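Local coordinates for protein RNase NGR3 (Nicotiana glutinosa, PDB 1VD3) that probably cleaves RNA as a ribonuclease of the RNase T2 family and binds the nucleotide 2'-UMP in its active-site pocket, at residues Y12-W17 against Q175-V180; F40-L45 against Q114-F119. All blocks are in the same frame, centred on the assembly; numbering follows the deposited sequence.

Contact 1. Residues Y12-W17 against Q175-V180; sequences YFVQQW and QVYLCV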
loop_
_atom_site.group_PDB
_atom_site.type_symbol
_atom_site.label_atom_id
_atom_site.label_comp_id
_atom_site.label_asym_id
_atom_site.label_seq_id
_atom_site.Cartn_x
_atom_site.Cartn_y
_atom_site.Cartn_z
ATOM N N TYR A 12 -0.862 8.868 4.290
ATOM C CA TYR A 12 -0.338 7.571 4.663
ATOM C C TYR A 12 -0.257 6.943 3.268
ATOM O O TYR A 12 -1.255 6.943 2.544
ATOM C CB TYR A 12 -1.346 6.771 5.482
ATOM C CG TYR A 12 -1.170 6.874 6.972
ATOM C CD1 TYR A 12 -2.278 6.986 7.813
ATOM C CD2 TYR A 12 0.099 6.824 7.548
ATOM C CE1 TYR A 12 -2.123 7.043 9.191
ATOM C CE2 TYR A 12 0.262 6.882 8.928
ATOM C CZ TYR A 12 -0.855 6.991 9.740
ATOM O OH TYR A 12 -0.700 7.045 11.108
ATOM N N PHE A 13 0.917 6.474 2.859
ATOM C CA PHE A 13 1.029 5.798 1.572
ATOM C C PHE A 13 1.110 4.334 1.988
ATOM O O PHE A 13 2.072 3.906 2.639
ATOM C CB PHE A 13 2.284 6.225 0.797
ATOM C CG PHE A 13 2.497 5.443 -0.477
ATOM C CD1 PHE A 13 1.471 5.323 -1.416
ATOM C CD2 PHE A 13 3.712 4.819 -0.730
ATOM C CE1 PHE A 13 1.655 4.592 -2.586
ATOM C CE2 PHE A 13 3.907 4.084 -1.902
ATOM C CZ PHE A 13 2.876 3.971 -2.830
ATOM N N VAL A 14 0.073 3.584 1.638
ATOM C CA VAL A 14 -0.045 2.190 2.028
ATOM C C VAL A 14 0.165 1.201 0.891
ATOM O O VAL A 14 -0.533 1.238 -0.124
ATOM C CB VAL A 14 -1.440 1.924 2.652
ATOM C CG1 VAL A 14 -1.466 0.559 3.330
ATOM C CG2 VAL A 14 -1.799 3.045 3.638
ATOM N N GLN A 15 1.135 0.317 1.084
ATOM C CA GLN A 15 1.443 -0.710 0.110
ATOM C C GLN A 15 1.197 -2.042 0.792
ATOM O O GLN A 15 1.202 -2.132 2.023
ATOM C CB GLN A 15 2.910 -0.629 -0.314
ATOM C CG GLN A 15 3.276 0.660 -1.031
ATOM C CD GLN A 15 4.734 0.691 -1.437
ATOM O OE1 GLN A 15 5.145 0.000 -2.371
ATOM N NE2 GLN A 15 5.527 1.483 -0.725
ATOM N N GLN A 16 0.966 -3.083 0.007
ATOM C CA GLN A 16 0.780 -4.378 0.626
ATOM C C GLN A 16 1.513 -5.466 -0.125
ATOM O O GLN A 16 1.920 -5.286 -1.278
ATOM C CB GLN A 16 -0.700 -4.733 0.766
ATOM C CG GLN A 16 -1.448 -5.045 -0.498
ATOM C CD GLN A 16 -2.731 -5.819 -0.203
ATOM O OE1 GLN A 16 -3.414 -5.560 0.792
ATOM N NE2 GLN A 16 -3.064 -6.765 -1.067
ATOM N N TRP A 17 1.716 -6.582 0.563
ATOM C CA TRP A 17 2.390 -7.734 -0.012
ATOM C C TRP A 17 1.254 -8.649 -0.433
ATOM O O TRP A 17 0.608 -9.274 0.407
ATOM C CB TRP A 17 3.266 -8.414 1.044
ATOM C CG TRP A 17 4.096 -9.538 0.499
ATOM C CD1 TRP A 17 4.057 -10.851 0.884
ATOM C CD2 TRP A 17 5.083 -9.452 -0.540
ATOM N NE1 TRP A 17 4.957 -11.587 0.149
ATOM C CE2 TRP A 17 5.598 -10.756 -0.733
ATOM C CE3 TRP A 17 5.580 -8.401 -1.326
ATOM C CZ2 TRP A 17 6.591 -11.037 -1.681
ATOM C CZ3 TRP A 17 6.571 -8.681 -2.271
ATOM C CH2 TRP A 17 7.064 -9.991 -2.438
ATOM N N GLN A 175 1.090 -5.235 5.304
ATOM C CA GLN A 175 1.115 -3.916 4.685
ATOM C C GLN A 175 2.226 -3.039 5.246
ATOM O O GLN A 175 2.662 -3.209 6.384
ATOM C CB GLN A 175 -0.249 -3.226 4.830
ATOM C CG GLN A 175 -1.329 -3.916 4.002
ATOM C CD GLN A 175 -2.622 -3.132 3.908
ATOM O OE1 GLN A 175 -3.239 -3.070 2.846
ATOM N NE2 GLN A 175 -3.048 -2.542 5.019
ATOM N N VAL A 176 2.699 -2.111 4.424
ATOM C CA VAL A 176 3.764 -1.208 4.829
ATOM C C VAL A 176 3.278 0.221 4.681
ATOM O O VAL A 176 2.852 0.632 3.600
ATOM C CB VAL A 176 5.027 -1.398 3.959
ATOM C CG1 VAL A 176 6.107 -0.412 4.392
ATOM C CG2 VAL A 176 5.535 -2.829 4.093
ATOM N N TYR A 177 3.339 0.970 5.776
ATOM C CA TYR A 177 2.902 2.358 5.775
ATOM C C TYR A 177 4.082 3.315 5.813
ATOM O O TYR A 177 4.982 3.164 6.634
ATOM C CB TYR A 177 2.028 2.659 7.002
ATOM C CG TYR A 177 0.704 1.927 7.070
ATOM C CD1 TYR A 177 0.660 0.541 7.163
ATOM C CD2 TYR A 177 -0.503 2.633 7.114
ATOM C CE1 TYR A 177 -0.545 -0.136 7.302
ATOM C CE2 TYR A 177 -1.719 1.965 7.257
ATOM C CZ TYR A 177 -1.730 0.578 7.351
ATOM O OH TYR A 177 -2.918 -0.107 7.502
ATOM N N LEU A 178 4.056 4.302 4.927
ATOM C CA LEU A 178 5.076 5.344 4.878
ATOM C C LEU A 178 4.282 6.642 4.790
ATOM O O LEU A 178 3.140 6.636 4.335
ATOM C CB LEU A 178 5.971 5.183 3.644
ATOM C CG LEU A 178 6.995 4.043 3.707
ATOM C CD1 LEU A 178 7.666 3.878 2.357
ATOM C CD2 LEU A 178 8.031 4.347 4.783
ATOM N N CYS A 179 4.863 7.750 5.236
ATOM C CA CYS A 179 4.158 9.021 5.178
ATOM C C CYS A 179 4.711 9.939 4.107
ATOM O O CYS A 179 5.912 9.941 3.838
ATOM C CB CYS A 179 4.187 9.706 6.547
ATOM S SG CYS A 179 3.135 8.793 7.716
ATOM N N VAL A 180 3.810 10.691 3.479
ATOM C CA VAL A 180 4.163 11.634 2.424
ATOM C C VAL A 180 3.593 12.990 2.834
ATOM O O VAL A 180 2.512 13.054 3.424
ATOM C CB VAL A 180 3.547 11.192 1.070
ATOM C CG1 VAL A 180 3.801 12.241 -0.001
ATOM C CG2 VAL A 180 4.139 9.853 0.651
HETATM O O HOH W 1 4.127 2.349 1.816
#
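V14 lies alongside Y177: its CG1 stands over the centre of the tyrosine ring, 4.0 Å from the centroid, while its CG2 touches Y177 CD2 at 3.7 Å. The same ring turns its CD2 edge to the face of Y12, which lines the pocket of the bound 2'-UMP, in a T-shaped pair, planes at 89°, and C179 SG approaches Y12 CD2 obliquely at 3.6 Å. With Q16 CB pressed on Q175 CG at 3.4 Å, this face of the sheet is closely filled, and its polar ends are held too, Y177 OH by E162, Y12 OH by I192. The backbones form an antiparallel pair of strands in the central sheet of the RNase T2 alpha+beta fold, with F13–L178 and Q15–V176 as hydrogen-bonded pairs; F13 N reaches L178 O at 2.7 Å in a nearly straight bond (174°). On the Q15, V176 and L178 face the side chains meet less closely, and a water does part of the joining. It donates to F13 O and V176 O and accepts from Q15 NE2 at 3.0 Å; Q15, extended beyond a CG set beside the backbone N (chi1 -64°), carries its amide there, and the same NE2 also bonds to S123 OG. The F13 ring leads away toward F119, leaving CB to meet V180 CG2 at 4.1 Å. Back on the Y177 side, Q175 gives OE1 to H43 ND1 and NE2 to E162, while V14 CG1 packs on its amide. With an alanine at Q175, the imidazole of H43 would probably lose the acceptor that fixes its rotation, and E162 a donor.

Contact 2. Residues F40-L45 against Q114-F119; sequences FSIHGL and QAALDF. With U2P (phosphoric acid mono-[2-(2,4-dioxo-3,4-dihydro-2H-pyrimidin-1-yl)-4-hydroxy-5-hydroxymethyl-tetrahydro-furan-3-yl] ester), chain B.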
loop_
_atom_site.group_PDB
_atom_site.type_symbol
_atom_site.label_atom_id
_atom_site.label_comp_id
_atom_site.label_asym_id
_atom_site.label_seq_id
_atom_site.Cartn_x
_atom_site.Cartn_y
_atom_site.Cartn_z
ATOM N N PHE A 40 5.599 -5.598 -4.029
ATOM C CA PHE A 40 4.640 -4.852 -3.232
ATOM C C PHE A 40 3.750 -4.058 -4.168
ATOM O O PHE A 40 4.221 -3.485 -5.150
ATOM C CB PHE A 40 5.349 -3.909 -2.259
ATOM C CG PHE A 40 6.008 -4.617 -1.114
ATOM C CD1 PHE A 40 7.257 -5.206 -1.268
ATOM C CD2 PHE A 40 5.354 -4.739 0.108
ATOM C CE1 PHE A 40 7.845 -5.910 -0.222
ATOM C CE2 PHE A 40 5.931 -5.440 1.158
ATOM C CZ PHE A 40 7.180 -6.027 0.994
ATOM N N SER A 41 2.460 -4.045 -3.859
ATOM C CA SER A 41 1.479 -3.330 -4.655
ATOM C C SER A 41 0.906 -2.182 -3.838
ATOM O O SER A 41 1.072 -2.125 -2.623
ATOM C CB SER A 41 0.348 -4.271 -5.056
ATOM O OG SER A 41 -0.345 -4.719 -3.906
ATOM N N ILE A 42 0.220 -1.273 -4.510
ATOM C CA ILE A 42 -0.377 -0.129 -3.832
ATOM C C ILE A 42 -1.751 -0.478 -3.271
ATOM O O ILE A 42 -2.552 -1.125 -3.944
ATOM C CB ILE A 42 -0.559 1.053 -4.817
ATOM C CG1 ILE A 42 0.808 1.517 -5.327
ATOM C CG2 ILE A 42 -1.323 2.195 -4.139
ATOM C CD1 ILE A 42 0.738 2.331 -6.605
ATOM N N HIS A 43 -2.013 -0.082 -2.028
ATOM C CA HIS A 43 -3.345 -0.281 -1.461
ATOM C C HIS A 43 -3.997 1.084 -1.651
ATOM O O HIS A 43 -5.087 1.190 -2.212
ATOM C CB HIS A 43 -3.307 -0.641 0.037
ATOM C CG HIS A 43 -4.661 -0.667 0.688
ATOM N ND1 HIS A 43 -4.929 -1.406 1.821
ATOM C CD2 HIS A 43 -5.819 -0.034 0.374
ATOM C CE1 HIS A 43 -6.191 -1.229 2.175
ATOM N NE2 HIS A 43 -6.753 -0.400 1.313
ATOM N N GLY A 44 -3.318 2.134 -1.189
ATOM C CA GLY A 44 -3.864 3.472 -1.348
ATOM C C GLY A 44 -3.006 4.606 -0.820
ATOM O O GLY A 44 -2.015 4.381 -0.134
ATOM N N LEU A 45 -3.388 5.829 -1.172
ATOM C CA LEU A 45 -2.701 7.046 -0.727
ATOM C C LEU A 45 -3.796 7.771 0.058
ATOM O O LEU A 45 -4.763 8.263 -0.530
ATOM C CB LEU A 45 -2.259 7.871 -1.938
ATOM C CG LEU A 45 -1.524 9.188 -1.676
ATOM C CD1 LEU A 45 -0.298 8.952 -0.804
ATOM C CD2 LEU A 45 -1.128 9.804 -3.012
ATOM N N GLN A 114 -0.890 9.151 -10.275
ATOM C CA GLN A 114 0.516 9.222 -10.665
ATOM C C GLN A 114 1.382 9.287 -9.406
ATOM O O GLN A 114 2.436 8.666 -9.335
ATOM C CB GLN A 114 0.770 10.457 -11.528
ATOM C CG GLN A 114 2.175 10.521 -12.095
ATOM C CD GLN A 114 2.416 9.464 -13.155
ATOM O OE1 GLN A 114 1.779 9.471 -14.209
ATOM N NE2 GLN A 114 3.338 8.547 -12.881
ATOM N N ALA A 115 0.924 10.040 -8.416
ATOM C CA ALA A 115 1.647 10.166 -7.157
ATOM C C ALA A 115 1.825 8.788 -6.524
ATOM O O ALA A 115 2.924 8.425 -6.118
ATOM C CB ALA A 115 0.885 11.086 -6.204
ATOM N N ALA A 116 0.738 8.025 -6.444
ATOM C CA ALA A 116 0.790 6.690 -5.860
ATOM C C ALA A 116 1.806 5.829 -6.603
ATOM O O ALA A 116 2.638 5.152 -5.990
ATOM C CB ALA A 116 -0.587 6.038 -5.919
ATOM N N LEU A 117 1.731 5.854 -7.928
ATOM C CA LEU A 117 2.650 5.081 -8.752
ATOM C C LEU A 117 4.091 5.537 -8.523
ATOM O O LEU A 117 4.998 4.708 -8.393
ATOM C CB LEU A 117 2.281 5.223 -10.236
ATOM C CG LEU A 117 0.932 4.626 -10.653
ATOM C CD1 LEU A 117 0.639 4.991 -12.099
ATOM C CD2 LEU A 117 0.949 3.112 -10.476
ATOM N N ASP A 118 4.301 6.849 -8.470
ATOM C CA ASP A 118 5.641 7.391 -8.252
ATOM C C ASP A 118 6.217 7.008 -6.893
ATOM O O ASP A 118 7.383 6.627 -6.790
ATOM C CB ASP A 118 5.648 8.916 -8.377
ATOM C CG ASP A 118 5.509 9.391 -9.813
ATOM O OD1 ASP A 118 5.645 8.559 -10.735
ATOM O OD2 ASP A 118 5.277 10.602 -10.015
ATOM N N PHE A 119 5.414 7.119 -5.842
ATOM C CA PHE A 119 5.918 6.774 -4.523
ATOM C C PHE A 119 6.150 5.284 -4.336
ATOM O O PHE A 119 6.994 4.885 -3.537
ATOM C CB PHE A 119 4.996 7.340 -3.439
ATOM C CG PHE A 119 5.147 8.823 -3.263
ATOM C CD1 PHE A 119 4.159 9.701 -3.694
ATOM C CD2 PHE A 119 6.313 9.347 -2.718
ATOM C CE1 PHE A 119 4.335 11.079 -3.590
ATOM C CE2 PHE A 119 6.499 10.726 -2.610
ATOM C CZ PHE A 119 5.507 11.593 -3.048
HETATM O "O5'" U2P B . -8.270 -2.135 7.894
HETATM C "C5'" U2P B . -8.838 -0.811 8.042
HETATM C "C4'" U2P B . -9.384 -0.320 6.694
HETATM O "O4'" U2P B . -9.944 1.067 6.860
HETATM C "C1'" U2P B . -9.307 2.153 6.009
HETATM N N1 U2P B . -8.569 3.263 6.755
HETATM C C6 U2P B . -7.872 2.831 7.857
HETATM C C5 U2P B . -6.938 3.657 8.535
HETATM C C4 U2P B . -6.757 5.045 8.052
HETATM O O4 U2P B . -5.901 5.793 8.513
HETATM N N3 U2P B . -7.643 5.457 7.007
HETATM C C2 U2P B . -8.581 4.637 6.335
HETATM O O2 U2P B . -9.306 5.108 5.483
HETATM C "C2'" U2P B . -8.622 1.276 4.939
HETATM O "O2'" U2P B . -9.531 0.893 3.864
HETATM P P U2P B . -9.989 1.773 2.643
HETATM O O1P U2P B . -11.006 1.559 1.645
HETATM O O2P U2P B . -9.834 3.216 3.003
HETATM O O3P U2P B . -8.867 1.561 1.746
HETATM C "C3'" U2P B . -8.252 -0.020 5.681
HETATM O "O3'" U2P B . -8.157 -1.106 4.688
#
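Set beside the backbone N at CG1 (chi1 -63°) and extended beyond it, I42 lays its CD1 methyl against helix 109-123, and L45, whose CG lies opposite its own N, sends CD2 to the same helix. A classic beta bulge makes this possible: H43 and G44 both face V14 of the adjoining strand, so I42 and L45, three residues apart, both point to the helix side of the sheet. The helix packs there as in the alpha+beta fold of RNase T2 enzymes, the local axes 8.7 Å apart at 125°. The I42 methyl fits over the helix backbone, 3.5 Å from A116 O, and meets both A116 CB and L117 CD2, each 4.0 Å from CD1. A116, small and directed at the strand, lets the backbones come near, its CA 6.2 Å from that of L45; L45 CD2 adds a touch on A115 CB at 4.0 Å. W80 packs on both I42 and A116. No hydrogen bond joins the two segments, although L45 O accepts one from Y112 OH of the same helix. H43, probably an active-site residue, is directed away from the helix into the pocket where H96, K100 and H101 also bond to the nucleotide. Its NE2 donates to U2P O3P at 2.9 Å with a bent angle of 142°, the oxygen lying near the ring plane, and its CE1 comes within 3.2 Å of U2P O3'.

Contacts 1 and 2 have centres 8 Å apart and share one antiparallel sheet, in which strand 10-16 lies between strands 171-181 and 41-48. Along the chain contact 2 is nested inside the loop closed by contact 1: 12-17, then 40-45, 114-119 and finally 175-180. Contact 1 thus joins distant parts of the chain edge to edge, and contact 2 lays helix 109-123 on one face. They meet where V14 O accepts from H43 N at the bulge, and where F13 CZ packs on A116 O. The opposite face bears Y12 and H43 of the nucleotide pocket, so the sheet separates the ligand side from the helix side.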